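Local coordinates for protein beta-fructofuranosidase (Bifidobacterium adolescentis, PDB 6NOB) that probably hydrolyses beta-fructofuranosides such as sucrose, releasing fructose, at residues A[366-371]-A[393-398]; A[378-383]-A[476-481]; A[399-404]-A[569-574]; A[404-409]-A[426-431]. All blocks are in the same frame, centred on the assembly; numbering follows the deposited sequence.

How the contacts relate
Going along the chain from the N terminus, contact 1 opens first, at the loop 366-371, and contact 2 opens next, at strand 377-382. Contact 1 closes a short loop at 393-398, before contact 2 has closed, so these two cross. Contact 3 opens at 399-404 and contact 4 at 404-409; they share Gln-404. Contact 4 closes the shortest span, at 426-431, and its hairpin lies within the spans of both contact 2 and contact 3. Contact 2 closes at 476-481 and contact 3 only at 569-574, so they also cross. Contacts 1, 2 and 4 join parts of the family 32 catalytic beta-propeller. Contact 3 ties it to the C-terminal beta-sandwich.

Contact 1. Residues A[366-371]-A[393-398]; sequences FGHQIA and MHYRDK
Tyr-395 carries its ring on a chi1 of 172°, with CG anti to the backbone N, while His-368 has CG anti to its carbonyl carbon (chi1 -59°). These settings send both rings into the gap between the two segments, where they meet as an offset edge-to-face pair. The imidazole presents its edge to the phenol face. The ring centroids are 5.0 Å apart and the planes lie at 63°. The nearest atoms are CD2 of His-368 and OH of Tyr-395, at 3.4 Å, with the hydroxyl lying in the imidazole plane. This is packing; the polar ends are bound elsewhere. His-368 NE2 and Tyr-395 OH both hydrogen-bond to OG1 of Thr-316, which gives the two rings a common anchor. Two apolar groups complete the contact. Ile-370 brings CD1 to the edge of the phenol ring, 3.9 Å from CE1 of Tyr-395. Ala-371 sets its CB 3.8 Å from CB of Tyr-395, at the root of the same side chain, and 3.4 Å from the carbonyl O of Met-393. The residues reach Tyr-395 together because His-368 to Ala-371 form a type I beta turn, closed by a bond of 3.0 Å from Ala-371 N to His-368 O. The turn therefore meets Tyr-395 at its root, along one ring edge and near its hydroxyl. The contact is largely buried. It places the loop between strands 357-365 and 374-375 against the end of strand 385-396. Beyond it, Trp-428 of strand 418-428 meets the His-368 ring, and Pro-339 of strand 337-347 touches Ala-371.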
# COMPACT_ATOMS: atom_id res chain seq x y z
N PHE A 366 -11.99 -20.37 -6.89
CA PHE A 366 -12.24 -21.07 -8.14
C PHE A 366 -13.06 -20.24 -9.11
O PHE A 366 -13.00 -20.48 -10.32
CB PHE A 366 -12.93 -22.41 -7.88
CG PHE A 366 -11.96 -23.55 -7.74
CD1 PHE A 366 -11.37 -23.83 -6.51
CD2 PHE A 366 -11.63 -24.34 -8.83
CE1 PHE A 366 -10.48 -24.87 -6.38
CE2 PHE A 366 -10.74 -25.38 -8.71
CZ PHE A 366 -10.16 -25.65 -7.48
N GLY A 367 -13.83 -19.27 -8.62
CA GLY A 367 -14.49 -18.34 -9.51
C GLY A 367 -13.51 -17.55 -10.35
O GLY A 367 -13.82 -17.15 -11.47
N HIS A 368 -12.31 -17.32 -9.82
CA HIS A 368 -11.25 -16.61 -10.52
C HIS A 368 -10.00 -17.47 -10.64
O HIS A 368 -8.88 -17.01 -10.45
CB HIS A 368 -10.93 -15.29 -9.81
CG HIS A 368 -12.11 -14.37 -9.71
ND1 HIS A 368 -12.79 -14.16 -8.54
CD2 HIS A 368 -12.73 -13.62 -10.65
CE1 HIS A 368 -13.78 -13.31 -8.75
NE2 HIS A 368 -13.77 -12.96 -10.03
N GLN A 369 -10.20 -18.75 -10.98
CA GLN A 369 -9.08 -19.69 -11.03
C GLN A 369 -8.11 -19.39 -12.17
O GLN A 369 -6.99 -19.91 -12.14
CB GLN A 369 -9.61 -21.12 -11.14
CG GLN A 369 -10.11 -21.50 -12.51
CD GLN A 369 -10.22 -22.99 -12.68
OE1 GLN A 369 -11.32 -23.55 -12.68
NE2 GLN A 369 -9.07 -23.66 -12.80
N ILE A 370 -8.50 -18.58 -13.15
CA ILE A 370 -7.55 -18.22 -14.20
C ILE A 370 -6.54 -17.19 -13.72
O ILE A 370 -5.51 -16.99 -14.38
CB ILE A 370 -8.27 -17.72 -15.46
CG1 ILE A 370 -9.13 -16.49 -15.14
CG2 ILE A 370 -9.13 -18.82 -16.06
CD1 ILE A 370 -9.78 -15.88 -16.37
N ALA A 371 -6.80 -16.52 -12.60
CA ALA A 371 -5.80 -15.63 -12.03
C ALA A 371 -4.57 -16.43 -11.62
O ALA A 371 -4.67 -17.59 -11.21
CB ALA A 371 -6.36 -14.87 -10.83
N MET A 393 -3.78 -11.82 -9.11
CA MET A 393 -2.73 -11.45 -10.05
C MET A 393 -3.12 -11.81 -11.48
O MET A 393 -3.73 -12.85 -11.73
CB MET A 393 -1.43 -12.15 -9.69
CG MET A 393 -0.57 -11.43 -8.67
SD MET A 393 1.18 -11.73 -8.98
CE MET A 393 1.48 -10.64 -10.37
N HIS A 394 -2.74 -10.94 -12.41
CA HIS A 394 -2.84 -11.22 -13.84
C HIS A 394 -4.27 -11.53 -14.26
O HIS A 394 -4.53 -12.42 -15.08
CB HIS A 394 -1.90 -12.36 -14.25
CG HIS A 394 -0.45 -12.03 -14.05
ND1 HIS A 394 0.54 -12.99 -14.13
CD2 HIS A 394 0.18 -10.86 -13.78
CE1 HIS A 394 1.72 -12.42 -13.92
NE2 HIS A 394 1.52 -11.13 -13.70
N TYR A 395 -5.22 -10.79 -13.70
CA TYR A 395 -6.63 -10.97 -14.02
C TYR A 395 -7.29 -9.62 -14.15
O TYR A 395 -7.17 -8.77 -13.26
CB TYR A 395 -7.34 -11.81 -12.94
CG TYR A 395 -8.84 -11.87 -13.13
CD1 TYR A 395 -9.41 -12.70 -14.08
CD2 TYR A 395 -9.69 -11.08 -12.35
CE1 TYR A 395 -10.79 -12.76 -14.25
CE2 TYR A 395 -11.06 -11.13 -12.51
CZ TYR A 395 -11.61 -11.97 -13.47
OH TYR A 395 -12.98 -12.02 -13.63
N ARG A 396 -7.99 -9.41 -15.26
CA ARG A 396 -8.88 -8.28 -15.43
C ARG A 396 -10.31 -8.78 -15.35
O ARG A 396 -10.63 -9.85 -15.87
CB ARG A 396 -8.65 -7.58 -16.78
CG ARG A 396 -7.26 -6.99 -16.94
CD ARG A 396 -7.10 -6.32 -18.30
NE ARG A 396 -7.87 -5.08 -18.39
CZ ARG A 396 -7.84 -4.26 -19.43
NH1 ARG A 396 -7.08 -4.54 -20.48
NH2 ARG A 396 -8.57 -3.15 -19.42
N ASP A 397 -11.18 -8.02 -14.67
CA ASP A 397 -12.57 -8.44 -14.59
C ASP A 397 -13.28 -8.12 -15.90
O ASP A 397 -12.70 -7.56 -16.84
CB ASP A 397 -13.26 -7.79 -13.38
CG ASP A 397 -13.20 -6.27 -13.40
OD1 ASP A 397 -12.97 -5.66 -14.47
OD2 ASP A 397 -13.40 -5.67 -12.32
N LYS A 398 -14.56 -8.51 -15.98
CA LYS A 398 -15.35 -8.24 -17.18
C LYS A 398 -15.33 -6.77 -17.54
O LYS A 398 -15.35 -6.41 -18.73
CB LYS A 398 -16.79 -8.71 -16.96
CG LYS A 398 -17.75 -8.40 -18.10
CD LYS A 398 -19.20 -8.49 -17.65

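Contact 2. Residues A[378-383]-A[476-481]; sequences DLFQVD and RELHVR
Asp-383 and His-479 form the polar, outer part of this contact. The carboxylate lies nearly coplanar with the imidazole, the planes 18° apart. OD2 of Asp-383 takes two bonds. ND1 of His-479 donates to its syn lone pair at 2.7 Å, in the plane of the ring. The backbone N of Val-480 donates to its anti lone pair at 2.9 Å. The other oxygen, OD1, receives a weak bond from the same ND1. On its far side, His-479 donates from NE2 to OE2 of Glu-477 at 2.8 Å. The imidazole is thus held from two sides by acidic groups, which would probably favour its protonated form. Asp-383 is exposed, and a water bridges its backbone O to the O of Val-480, so this side is open to solvent. The inner side is apolar and closely packed. Val-382 holds CG1 between its backbone N and carbonyl carbon (chi1 72°), which aims it at Val-480. CG1 of Val-382 meets CG2 of Val-480 at 3.7 Å, and its other methyl, CG2, lies at the same distance from the carbonyl O of Leu-478. Deeper in, the ring of Phe-380 reaches with CZ to CD1 of Leu-478, also at 3.7 Å. The strand segments cross at 66° and come no nearer than 7.5 Å between axes, so side chains, not a backbone ladder, join them. They belong to different sheets, consistent with neighbouring blades of the beta-propeller. Strand 377-382 pairs with 385-396, whose Val-387 packs on both Phe-380 and Val-480. Strand 468-481 lies between strands 448-454 and 484-489 in its own sheet.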
# COMPACT_ATOMS: atom_id res chain seq x y z
N ASP A 378 -5.31 -11.42 3.76
CA ASP A 378 -5.65 -11.00 5.10
C ASP A 378 -6.86 -11.81 5.55
O ASP A 378 -7.75 -12.09 4.75
CB ASP A 378 -5.96 -9.50 5.16
CG ASP A 378 -5.71 -8.90 6.54
OD1 ASP A 378 -5.64 -9.68 7.52
OD2 ASP A 378 -5.58 -7.66 6.65
N LEU A 379 -6.86 -12.19 6.83
CA LEU A 379 -7.95 -12.97 7.40
C LEU A 379 -8.24 -12.41 8.79
O LEU A 379 -7.35 -12.40 9.65
CB LEU A 379 -7.60 -14.46 7.47
CG LEU A 379 -8.72 -15.41 7.90
CD1 LEU A 379 -9.80 -15.48 6.84
CD2 LEU A 379 -8.15 -16.79 8.19
N PHE A 380 -9.46 -11.95 9.00
CA PHE A 380 -9.83 -11.35 10.27
C PHE A 380 -11.33 -11.52 10.48
O PHE A 380 -12.05 -12.00 9.59
CB PHE A 380 -9.44 -9.87 10.32
CG PHE A 380 -9.99 -9.06 9.18
CD1 PHE A 380 -11.24 -8.46 9.27
CD2 PHE A 380 -9.27 -8.91 8.00
CE1 PHE A 380 -11.75 -7.72 8.22
CE2 PHE A 380 -9.77 -8.17 6.95
CZ PHE A 380 -11.02 -7.58 7.05
N GLN A 381 -11.80 -11.12 11.66
CA GLN A 381 -13.21 -11.16 12.00
C GLN A 381 -13.66 -9.78 12.44
O GLN A 381 -12.95 -9.09 13.19
CB GLN A 381 -13.49 -12.19 13.09
CG GLN A 381 -13.42 -13.61 12.58
CD GLN A 381 -13.43 -14.64 13.69
OE1 GLN A 381 -13.32 -14.30 14.87
NE2 GLN A 381 -13.56 -15.90 13.32
N VAL A 382 -14.84 -9.37 11.98
CA VAL A 382 -15.41 -8.08 12.35
C VAL A 382 -16.93 -8.21 12.35
O VAL A 382 -17.51 -8.87 11.48
CB VAL A 382 -14.92 -6.96 11.41
CG1 VAL A 382 -15.54 -7.07 10.03
CG2 VAL A 382 -15.19 -5.60 12.02
N ASP A 383 -17.57 -7.60 13.35
CA ASP A 383 -19.01 -7.66 13.55
C ASP A 383 -19.54 -9.09 13.42
O ASP A 383 -20.59 -9.31 12.80
CB ASP A 383 -19.73 -6.72 12.56
CG ASP A 383 -19.20 -5.28 12.59
OD1 ASP A 383 -19.19 -4.64 13.67
OD2 ASP A 383 -18.80 -4.78 11.53
N ARG A 476 -9.13 3.44 5.95
CA ARG A 476 -10.55 3.11 5.94
C ARG A 476 -10.89 2.17 7.10
O ARG A 476 -10.13 1.24 7.40
CB ARG A 476 -10.95 2.47 4.61
CG ARG A 476 -10.77 3.38 3.42
CD ARG A 476 -10.99 2.65 2.10
NE ARG A 476 -10.54 3.45 0.97
CZ ARG A 476 -10.62 3.06 -0.30
NH1 ARG A 476 -11.15 1.89 -0.60
NH2 ARG A 476 -10.18 3.86 -1.27
N GLU A 477 -12.03 2.42 7.73
CA GLU A 477 -12.56 1.53 8.75
C GLU A 477 -13.48 0.51 8.10
O GLU A 477 -14.24 0.84 7.19
CB GLU A 477 -13.32 2.32 9.83
CG GLU A 477 -13.84 1.48 10.98
CD GLU A 477 -14.65 2.28 11.98
OE1 GLU A 477 -14.55 3.53 11.97
OE2 GLU A 477 -15.38 1.67 12.79
N LEU A 478 -13.41 -0.73 8.57
CA LEU A 478 -14.15 -1.83 7.99
C LEU A 478 -15.25 -2.31 8.93
O LEU A 478 -15.04 -2.42 10.14
CB LEU A 478 -13.22 -3.00 7.65
CG LEU A 478 -12.13 -2.71 6.62
CD1 LEU A 478 -11.36 -3.98 6.29
CD2 LEU A 478 -12.74 -2.10 5.37
N HIS A 479 -16.42 -2.59 8.36
CA HIS A 479 -17.51 -3.25 9.06
C HIS A 479 -18.19 -4.21 8.10
O HIS A 479 -18.06 -4.09 6.88
CB HIS A 479 -18.52 -2.24 9.62
CG HIS A 479 -18.09 -1.61 10.91
ND1 HIS A 479 -18.19 -2.25 12.13
CD2 HIS A 479 -17.56 -0.39 11.17
CE1 HIS A 479 -17.73 -1.45 13.08
NE2 HIS A 479 -17.34 -0.32 12.52
N VAL A 480 -18.92 -5.17 8.66
CA VAL A 480 -19.74 -6.10 7.88
C VAL A 480 -21.19 -5.85 8.25
O VAL A 480 -21.59 -6.06 9.40
CB VAL A 480 -19.35 -7.56 8.11
CG1 VAL A 480 -20.44 -8.49 7.60
CG2 VAL A 480 -18.02 -7.87 7.42
N ARG A 481 -21.98 -5.41 7.28
CA ARG A 481 -23.40 -5.12 7.47
C ARG A 481 -24.20 -5.97 6.50
O ARG A 481 -24.03 -5.86 5.28
CB ARG A 481 -23.69 -3.63 7.26
CG ARG A 481 -22.77 -2.71 8.04
CD ARG A 481 -23.25 -1.27 8.00
NE ARG A 481 -22.14 -0.33 8.05
CZ ARG A 481 -21.59 0.12 9.18
NH1 ARG A 481 -20.58 0.97 9.13
NH2 ARG A 481 -22.06 -0.29 10.35
O HOH W 1 -22.32 -8.27 10.67

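Contact 3. Residues A[399-404]-A[569-574]; sequences QGRFQQ and EDVDFD
The carbonyl O of Asp-574 is gripped twice, by NH1 of Arg-401 and by a water. Asp-574 is the last residue of an inverse gamma turn centred on Phe-573, where the C-terminal beta-sandwich meets a loop of the catalytic propeller. NH1 of Arg-401 donates at 3.0 Å, with the carbonyl oxygen in the guanidinium plane. The water donates to the same oxygen at 2.7 Å and in turn accepts from NH2 of Arg-401, closing a small ring. The arginine chain bends at chi3 (-69°) to bring its head to this place. Its aliphatic part is used too: CG packs at 3.6 Å on CG1 of Val-571, and CD lies 4.1 Å from CD1 of Phe-573. The polar head has further partners. NE forms a salt bridge with Asp-397, and NH1 also bonds to O of Phe-431. A leucine in place of Arg-401 would probably leave Asp-397 without its charged mate and the carbonyl of Asp-574 without its direct side-chain donor. A second tie is purely backbone: Asp-572 N donates to Gln-399 O at 3.0 Å. Around this bond the side chains lie close, with CB of Gln-399 3.8 Å from CB of Asp-572. The carboxylate of Asp-572 finds its main partner outside, in Arg-560 of strand 558-564. Gly-400 has a phi of 101°, where a side chain would jam against the preceding carbonyl O and crowd CG2 of Val-571, so glycine fits. One methyl of that valine, CG1, also lies over a face of the Phe-573 ring, while the other, CG2, lies 3.8 Å from O of Gly-400.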
# COMPACT_ATOMS: atom_id res chain seq x y z
N GLN A 399 -15.28 -5.89 -16.54
CA GLN A 399 -15.29 -4.45 -16.76
C GLN A 399 -13.93 -3.90 -17.19
O GLN A 399 -13.86 -2.73 -17.58
CB GLN A 399 -15.74 -3.74 -15.49
CG GLN A 399 -17.18 -4.02 -15.08
CD GLN A 399 -17.34 -5.35 -14.37
OE1 GLN A 399 -16.35 -5.96 -13.95
NE2 GLN A 399 -18.57 -5.81 -14.23
N GLY A 400 -12.87 -4.70 -17.11
CA GLY A 400 -11.55 -4.26 -17.53
C GLY A 400 -10.61 -3.86 -16.41
O GLY A 400 -9.50 -3.41 -16.69
N ARG A 401 -11.02 -4.02 -15.15
CA ARG A 401 -10.20 -3.60 -14.02
C ARG A 401 -9.15 -4.66 -13.70
O ARG A 401 -9.48 -5.83 -13.49
CB ARG A 401 -11.09 -3.32 -12.80
CG ARG A 401 -12.04 -2.14 -13.00
CD ARG A 401 -13.07 -2.01 -11.87
NE ARG A 401 -14.04 -3.10 -11.87
CZ ARG A 401 -15.27 -3.01 -11.35
NH1 ARG A 401 -15.68 -1.87 -10.80
NH2 ARG A 401 -16.08 -4.05 -11.39
N PHE A 402 -7.89 -4.23 -13.66
CA PHE A 402 -6.75 -5.13 -13.57
C PHE A 402 -6.36 -5.36 -12.11
O PHE A 402 -6.17 -4.40 -11.36
CB PHE A 402 -5.57 -4.55 -14.36
CG PHE A 402 -4.35 -5.43 -14.40
CD1 PHE A 402 -4.40 -6.68 -15.01
CD2 PHE A 402 -3.14 -4.99 -13.89
CE1 PHE A 402 -3.27 -7.48 -15.07
CE2 PHE A 402 -2.01 -5.78 -13.95
CZ PHE A 402 -2.07 -7.03 -14.54
N GLN A 403 -6.23 -6.63 -11.73
CA GLN A 403 -5.75 -7.04 -10.41
C GLN A 403 -6.52 -6.35 -9.29
O GLN A 403 -5.97 -5.65 -8.43
CB GLN A 403 -4.24 -6.81 -10.29
CG GLN A 403 -3.43 -7.57 -11.35
CD GLN A 403 -1.94 -7.67 -11.04
OE1 GLN A 403 -1.24 -8.50 -11.62
NE2 GLN A 403 -1.45 -6.83 -10.13
N GLN A 404 -7.83 -6.57 -9.30
CA GLN A 404 -8.70 -6.06 -8.25
C GLN A 404 -8.49 -6.84 -6.96
O GLN A 404 -8.07 -8.00 -6.97
CB GLN A 404 -10.16 -6.15 -8.69
CG GLN A 404 -10.56 -5.13 -9.73
CD GLN A 404 -10.85 -3.78 -9.12
OE1 GLN A 404 -9.94 -3.02 -8.79
NE2 GLN A 404 -12.14 -3.47 -8.96
N GLU A 569 -9.78 4.92 -19.95
CA GLU A 569 -11.07 5.46 -20.37
C GLU A 569 -12.03 4.36 -20.81
O GLU A 569 -13.25 4.53 -20.72
CB GLU A 569 -10.85 6.47 -21.50
CG GLU A 569 -12.12 7.16 -21.98
CD GLU A 569 -11.87 8.07 -23.17
OE1 GLU A 569 -12.69 8.99 -23.39
OE2 GLU A 569 -10.87 7.86 -23.89
N ASP A 570 -11.50 3.22 -21.27
CA ASP A 570 -12.30 2.13 -21.80
C ASP A 570 -12.77 1.15 -20.72
O ASP A 570 -13.35 0.11 -21.05
CB ASP A 570 -11.51 1.37 -22.87
CG ASP A 570 -10.13 0.93 -22.38
OD1 ASP A 570 -9.61 1.55 -21.43
OD2 ASP A 570 -9.58 -0.03 -22.95
N VAL A 571 -12.54 1.47 -19.45
CA VAL A 571 -12.83 0.56 -18.34
C VAL A 571 -14.14 0.99 -17.68
O VAL A 571 -14.35 2.18 -17.41
CB VAL A 571 -11.68 0.55 -17.32
CG1 VAL A 571 -12.04 -0.31 -16.12
CG2 VAL A 571 -10.41 0.05 -17.99
N ASP A 572 -15.01 0.02 -17.41
CA ASP A 572 -16.33 0.27 -16.83
C ASP A 572 -16.20 0.23 -15.31
O ASP A 572 -16.23 -0.84 -14.70
CB ASP A 572 -17.33 -0.77 -17.33
CG ASP A 572 -18.74 -0.54 -16.81
OD1 ASP A 572 -19.00 0.52 -16.22
OD2 ASP A 572 -19.59 -1.43 -17.01
N PHE A 573 -16.06 1.40 -14.68
CA PHE A 573 -15.89 1.48 -13.23
C PHE A 573 -17.26 1.42 -12.53
O PHE A 573 -17.66 2.32 -11.80
CB PHE A 573 -15.12 2.73 -12.84
CG PHE A 573 -13.74 2.79 -13.42
CD1 PHE A 573 -12.73 1.97 -12.93
CD2 PHE A 573 -13.44 3.65 -14.46
CE1 PHE A 573 -11.45 2.02 -13.46
CE2 PHE A 573 -12.17 3.71 -15.00
CZ PHE A 573 -11.18 2.89 -14.50
N ASP A 574 -17.96 0.31 -12.78
CA ASP A 574 -19.28 0.09 -12.19
C ASP A 574 -19.18 0.02 -10.67
O ASP A 574 -18.40 -0.77 -10.13
CB ASP A 574 -19.88 -1.20 -12.75
CG ASP A 574 -21.36 -1.36 -12.43
OD1 ASP A 574 -21.84 -0.78 -11.44
OD2 ASP A 574 -22.04 -2.08 -13.19
O HOH W 2 -18.40 -3.35 -9.48

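Contact 4. Residues A[404-409]-A[426-431]; sequences QVRWYA and SDWCDF
Strands 405-409 and 426-428 run antiparallel: Trp-407 and Asp-427 are a hydrogen-bonded pair, flanked by the non-hydrogen-bonded pairs Arg-406 with Trp-428 and Tyr-408 with Ser-426. Past the ladder, Cys-429 N still donates to Val-405 O at 3.0 Å. The indole of Trp-428 is clasped between two side chains. Over one face stands Arg-406 in a cation-pi contact, CZ 4.3 Å from the centroid of the six-membered ring. The guanidinium is almost upright on the indole, planes 80° apart, and points NH1 at it. Over the opposite face lies CB of Gln-404, in a CH-pi contact 3.5 Å from the same centroid. The Arg-406 chain, extended from CG to NE, also makes a weak bond from NE to OG of Ser-426, which is held by Gln-314 as well. A water links NH2 of Arg-406 to OD1 of Asp-427. Gln-404, bent at chi2 (-81°), turns back so that NE2 donates to Asp-430 O at 2.9 Å. An alanine instead of Trp-428 would probably open a gap between Gln-404 and Arg-406 and leave the guanidinium without its aromatic partner and less firmly fixed. On the face of the sheet opposite Tyr-408 and Ser-426, Asp-427 lies over one face of the Trp-407 indole, CB of Asp-427 3.5 Å from CZ2 of Trp-407. The edge of the Trp-407 five-membered ring faces SG of Cys-429, and its NE1 bonds weakly to Trp-428 O. Together the strands are the hairpin 405-415/418-428, the last two strands of an antiparallel four-stranded blade, as in the five-bladed propeller of family 32 enzymes.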
# COMPACT_ATOMS: atom_id res chain seq x y z
N GLN A 404 -7.83 -6.57 -9.30
CA GLN A 404 -8.70 -6.06 -8.25
C GLN A 404 -8.49 -6.84 -6.96
O GLN A 404 -8.07 -8.00 -6.97
CB GLN A 404 -10.16 -6.15 -8.69
CG GLN A 404 -10.56 -5.13 -9.73
CD GLN A 404 -10.85 -3.78 -9.12
OE1 GLN A 404 -9.94 -3.02 -8.79
NE2 GLN A 404 -12.14 -3.47 -8.96
N VAL A 405 -8.78 -6.18 -5.84
CA VAL A 405 -8.69 -6.79 -4.52
C VAL A 405 -10.09 -7.24 -4.13
O VAL A 405 -11.03 -6.44 -4.11
CB VAL A 405 -8.12 -5.80 -3.49
CG1 VAL A 405 -8.23 -6.38 -2.09
CG2 VAL A 405 -6.67 -5.48 -3.83
N ARG A 406 -10.24 -8.53 -3.82
CA ARG A 406 -11.53 -9.13 -3.52
C ARG A 406 -11.65 -9.41 -2.02
O ARG A 406 -10.68 -9.84 -1.38
CB ARG A 406 -11.72 -10.43 -4.31
CG ARG A 406 -13.14 -10.97 -4.29
CD ARG A 406 -13.45 -11.77 -5.55
NE ARG A 406 -14.89 -11.94 -5.73
CZ ARG A 406 -15.67 -11.05 -6.35
NH1 ARG A 406 -15.14 -9.95 -6.86
NH2 ARG A 406 -16.97 -11.28 -6.46
N TRP A 407 -12.84 -9.19 -1.47
CA TRP A 407 -13.15 -9.60 -0.11
C TRP A 407 -14.16 -10.74 -0.13
O TRP A 407 -15.01 -10.83 -1.03
CB TRP A 407 -13.69 -8.44 0.74
CG TRP A 407 -14.97 -7.80 0.26
CD1 TRP A 407 -15.08 -6.64 -0.46
CD2 TRP A 407 -16.31 -8.26 0.48
NE1 TRP A 407 -16.40 -6.36 -0.71
CE2 TRP A 407 -17.18 -7.34 -0.14
CE3 TRP A 407 -16.87 -9.36 1.14
CZ2 TRP A 407 -18.57 -7.48 -0.13
CZ3 TRP A 407 -18.25 -9.51 1.15
CH2 TRP A 407 -19.08 -8.58 0.52
N TYR A 408 -14.05 -11.63 0.86
CA TYR A 408 -14.91 -12.79 0.99
C TYR A 408 -15.37 -12.88 2.44
O TYR A 408 -14.53 -12.94 3.34
CB TYR A 408 -14.19 -14.09 0.59
CG TYR A 408 -13.31 -14.00 -0.64
CD1 TYR A 408 -12.07 -13.37 -0.59
CD2 TYR A 408 -13.70 -14.57 -1.84
CE1 TYR A 408 -11.26 -13.30 -1.71
CE2 TYR A 408 -12.90 -14.51 -2.97
CZ TYR A 408 -11.68 -13.87 -2.89
OH TYR A 408 -10.87 -13.80 -4.01
N ALA A 409 -16.68 -12.91 2.66
CA ALA A 409 -17.25 -12.90 4.00
C ALA A 409 -18.05 -14.18 4.23
O ALA A 409 -18.78 -14.64 3.35
CB ALA A 409 -18.14 -11.67 4.22
N SER A 426 -19.13 -12.31 -1.74
CA SER A 426 -17.85 -11.81 -2.22
C SER A 426 -18.09 -10.62 -3.14
O SER A 426 -19.13 -10.54 -3.80
CB SER A 426 -17.05 -12.90 -2.94
OG SER A 426 -17.20 -12.81 -4.35
N ASP A 427 -17.13 -9.71 -3.18
CA ASP A 427 -17.20 -8.53 -4.05
C ASP A 427 -15.85 -7.83 -4.00
O ASP A 427 -14.94 -8.23 -3.26
CB ASP A 427 -18.33 -7.58 -3.63
CG ASP A 427 -18.97 -6.90 -4.82
OD1 ASP A 427 -18.25 -6.60 -5.80
OD2 ASP A 427 -20.20 -6.66 -4.77
N TRP A 428 -15.73 -6.76 -4.79
CA TRP A 428 -14.51 -5.96 -4.82
C TRP A 428 -14.47 -4.97 -3.66
O TRP A 428 -15.51 -4.42 -3.26
CB TRP A 428 -14.39 -5.20 -6.14
CG TRP A 428 -14.40 -6.06 -7.38
CD1 TRP A 428 -15.19 -5.90 -8.49
CD2 TRP A 428 -13.56 -7.19 -7.65
NE1 TRP A 428 -14.90 -6.86 -9.42
CE2 TRP A 428 -13.91 -7.67 -8.93
CE3 TRP A 428 -12.56 -7.86 -6.93
CZ2 TRP A 428 -13.29 -8.78 -9.51
CZ3 TRP A 428 -11.94 -8.95 -7.51
CH2 TRP A 428 -12.31 -9.40 -8.78
N CYS A 429 -13.27 -4.73 -3.13
CA CYS A 429 -13.09 -3.71 -2.10
C CYS A 429 -13.20 -2.30 -2.67
O CYS A 429 -13.58 -1.37 -1.95
CB CYS A 429 -11.73 -3.86 -1.42
SG CYS A 429 -11.48 -5.38 -0.48
N ASP A 430 -12.87 -2.12 -3.94
CA ASP A 430 -12.78 -0.80 -4.55
C ASP A 430 -13.12 -0.92 -6.02
O ASP A 430 -12.45 -1.65 -6.75
CB ASP A 430 -11.38 -0.21 -4.36
CG ASP A 430 -11.33 1.28 -4.64
OD1 ASP A 430 -11.45 1.66 -5.83
OD2 ASP A 430 -11.16 2.06 -3.68
N PHE A 431 -14.16 -0.20 -6.46
CA PHE A 431 -14.64 -0.35 -7.83
C PHE A 431 -13.92 0.55 -8.82
O PHE A 431 -14.33 0.63 -9.99
CB PHE A 431 -16.16 -0.12 -7.89
CG PHE A 431 -16.60 1.31 -7.67
CD1 PHE A 431 -16.63 2.22 -8.71
CD2 PHE A 431 -17.05 1.72 -6.42
CE1 PHE A 431 -17.05 3.53 -8.51
CE2 PHE A 431 -17.49 3.03 -6.21
CZ PHE A 431 -17.49 3.93 -7.26
O HOH W 3 -11.19 -4.01 -5.14
O HOH W 4 -17.58 -8.80 -7.51